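Local coordinates for protein spaetzle C-106 (Drosophila melanogaster, PDB 4LXR) that binds the Toll receptor as a disulfide-linked homodimeric cytokine, switching on Toll signalling in antifungal immunity and in dorsal-ventral patterning of the embryo, at residues 52-57 against 99-104. Sequence-based numbering, arbitrary orientation.
Sequences QPCDFA and CKCALK
Cys54 and Cys101 are joined by a disulfide that ties the loop 52-57 to the strand that carries Cys101. The bond between Cys54 SG and Cys101 SG measures 2.0 Å, and the two CB atoms are turned across it by a chi3 of +99°, close to the perpendicular setting at which such a bridge is relaxed and in the right-handed sense. The two half-cystines reach it by different routes. On the loop, SG of Cys54 lies anti to its own carbonyl carbon and beside the backbone N (chi1 -47°); on the strand, SG of Cys101 is anti to the backbone N and beside the carbonyl carbon (chi1 179°). With both CB atoms directed at the partner segment and 3.8 Å from each other, Cys54 CB to Cys101 CB, the CA atoms of the two cysteines stay 6.0 Å apart. Between the two segments the bridge is essentially the whole contact, Cys54 SG coming no nearer than 4.3 Å to the backbone N of Ala102; backbone hydrogen bonds of Gln52 with Cys68 and of Asp55 with Leu9 also fix the loop. Pro66 packs against both cysteines, and Leu9 touches Cys101. Just after Cys54, Asp55 OD1 accepts the N-H of Phe56 in a bent bond (Phe56 N to Asp55 OD1 2.8 Å), approached on the anti side and well out of the carboxylate plane, while Asp55 CG lies over one face of the Phe56 ring, offset from the centre toward the rim. The same Asp55 OD1 forms a salt bridge with Arg155 of the Toll chain, and Phe56 packs on Leu103 of the second Spaetzle subunit. Cys54-Cys101 and Cys47-Cys99, with the short chain segments between them, close the ring of a cystine knot; Cys10-Cys68 is the bridge that threads it, in keeping with the packing of Cys54 on Cys68.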
loop_
_atom_site.group_PDB
_atom_site.type_symbol
_atom_site.label_atom_id
_atom_site.label_comp_id
_atom_site.label_asym_id
_atom_site.label_seq_id
_atom_site.Cartn_x
_atom_site.Cartn_y
_atom_site.Cartn_z
ATOM N N GLN C 52 -25.383 8.722 7.103
ATOM C CA GLN C 52 -25.924 9.493 5.998
ATOM C C GLN C 52 -25.164 9.184 4.711
ATOM O O GLN C 52 -23.938 9.065 4.722
ATOM C CB GLN C 52 -25.885 10.985 6.326
ATOM C CG GLN C 52 -26.758 11.358 7.536
ATOM C CD GLN C 52 -28.246 11.258 7.231
ATOM O OE1 GLN C 52 -28.994 10.565 7.924
ATOM N NE2 GLN C 52 -28.680 11.953 6.187
ATOM N N PRO C 53 -25.899 9.009 3.602
ATOM C CA PRO C 53 -25.231 8.852 2.305
ATOM C C PRO C 53 -24.435 10.113 1.988
ATOM O O PRO C 53 -24.798 11.191 2.454
ATOM C CB PRO C 53 -26.400 8.687 1.324
ATOM C CG PRO C 53 -27.594 9.262 2.038
ATOM C CD PRO C 53 -27.367 8.962 3.487
ATOM N N CYS C 54 -23.356 9.974 1.232
ATOM C CA CYS C 54 -22.504 11.116 0.923
ATOM C C CYS C 54 -23.145 11.997 -0.156
ATOM O O CYS C 54 -23.945 11.523 -0.966
ATOM C CB CYS C 54 -21.107 10.637 0.471
ATOM S SG CYS C 54 -20.322 9.344 1.513
ATOM N N ASP C 55 -22.784 13.276 -0.172
ATOM C CA ASP C 55 -23.262 14.196 -1.200
ATOM C C ASP C 55 -22.310 14.045 -2.390
ATOM O O ASP C 55 -21.258 13.435 -2.248
ATOM C CB ASP C 55 -23.247 15.632 -0.660
ATOM C CG ASP C 55 -24.151 16.586 -1.454
ATOM O OD1 ASP C 55 -24.643 16.227 -2.558
ATOM O OD2 ASP C 55 -24.350 17.722 -0.967
ATOM N N PHE C 56 -22.684 14.572 -3.556
ATOM C CA PHE C 56 -21.820 14.530 -4.746
ATOM C C PHE C 56 -21.352 13.123 -5.085
ATOM O O PHE C 56 -20.282 12.927 -5.655
ATOM C CB PHE C 56 -20.620 15.470 -4.575
ATOM C CG PHE C 56 -21.015 16.843 -4.105
ATOM C CD1 PHE C 56 -21.731 17.693 -4.943
ATOM C CD2 PHE C 56 -20.711 17.266 -2.821
ATOM C CE1 PHE C 56 -22.127 18.937 -4.514
ATOM C CE2 PHE C 56 -21.101 18.510 -2.386
ATOM C CZ PHE C 56 -21.810 19.355 -3.234
ATOM N N ALA C 57 -22.170 12.140 -4.750
ATOM C CA ALA C 57 -21.744 10.747 -4.882
ATOM C C ALA C 57 -22.699 9.939 -5.756
ATOM O O ALA C 57 -22.879 8.751 -5.530
ATOM C CB ALA C 57 -21.605 10.107 -3.502
ATOM N N CYS C 99 -15.206 13.780 9.507
ATOM C CA CYS C 99 -16.249 12.970 8.897
ATOM C C CYS C 99 -15.880 12.734 7.446
ATOM O O CYS C 99 -15.634 13.673 6.696
ATOM C CB CYS C 99 -17.584 13.713 8.965
ATOM S SG CYS C 99 -19.046 12.737 8.549
ATOM N N LYS C 100 -15.817 11.480 7.030
ATOM C CA LYS C 100 -15.353 11.206 5.673
ATOM C C LYS C 100 -16.274 10.241 4.970
ATOM O O LYS C 100 -16.938 9.424 5.610
ATOM C CB LYS C 100 -13.926 10.641 5.682
ATOM C CG LYS C 100 -12.928 11.502 6.437
ATOM C CD LYS C 100 -11.483 11.242 5.995
ATOM C CE LYS C 100 -10.908 9.982 6.603
ATOM N NZ LYS C 100 -9.538 9.748 6.071
ATOM N N CYS C 101 -16.278 10.315 3.649
ATOM C CA CYS C 101 -17.125 9.455 2.854
ATOM C C CYS C 101 -16.391 8.162 2.564
ATOM O O CYS C 101 -15.313 8.172 1.979
ATOM C CB CYS C 101 -17.527 10.145 1.550
ATOM S SG CYS C 101 -18.560 9.118 0.501
ATOM N N ALA C 102 -16.980 7.050 2.987
ATOM C CA ALA C 102 -16.373 5.736 2.805
ATOM C C ALA C 102 -16.987 5.028 1.599
ATOM O O ALA C 102 -18.205 4.997 1.445
ATOM C CB ALA C 102 -16.557 4.906 4.062
ATOM N N LEU C 103 -16.140 4.482 0.734
ATOM C CA LEU C 103 -16.605 3.726 -0.421
ATOM C C LEU C 103 -16.344 2.238 -0.191
ATOM O O LEU C 103 -15.245 1.858 0.192
ATOM C CB LEU C 103 -15.873 4.189 -1.682
ATOM C CG LEU C 103 -15.802 5.701 -1.912
ATOM C CD1 LEU C 103 -14.845 6.021 -3.047
ATOM C CD2 LEU C 103 -17.190 6.288 -2.186
ATOM N N LYS C 104 -17.346 1.393 -0.414
ATOM C CA LYS C 104 -17.139 -0.058 -0.346
ATOM C C LYS C 104 -16.541 -0.585 -1.650
ATOM O O LYS C 104 -17.254 -1.086 -2.517
ATOM C CB LYS C 104 -18.449 -0.784 -0.058
ATOM C CG LYS C 104 -18.563 -1.349 1.343
ATOM C CD LYS C 104 -18.996 -0.287 2.337
ATOM C CE LYS C 104 -19.056 -0.840 3.756
ATOM N NZ LYS C 104 -19.901 -2.067 3.850
#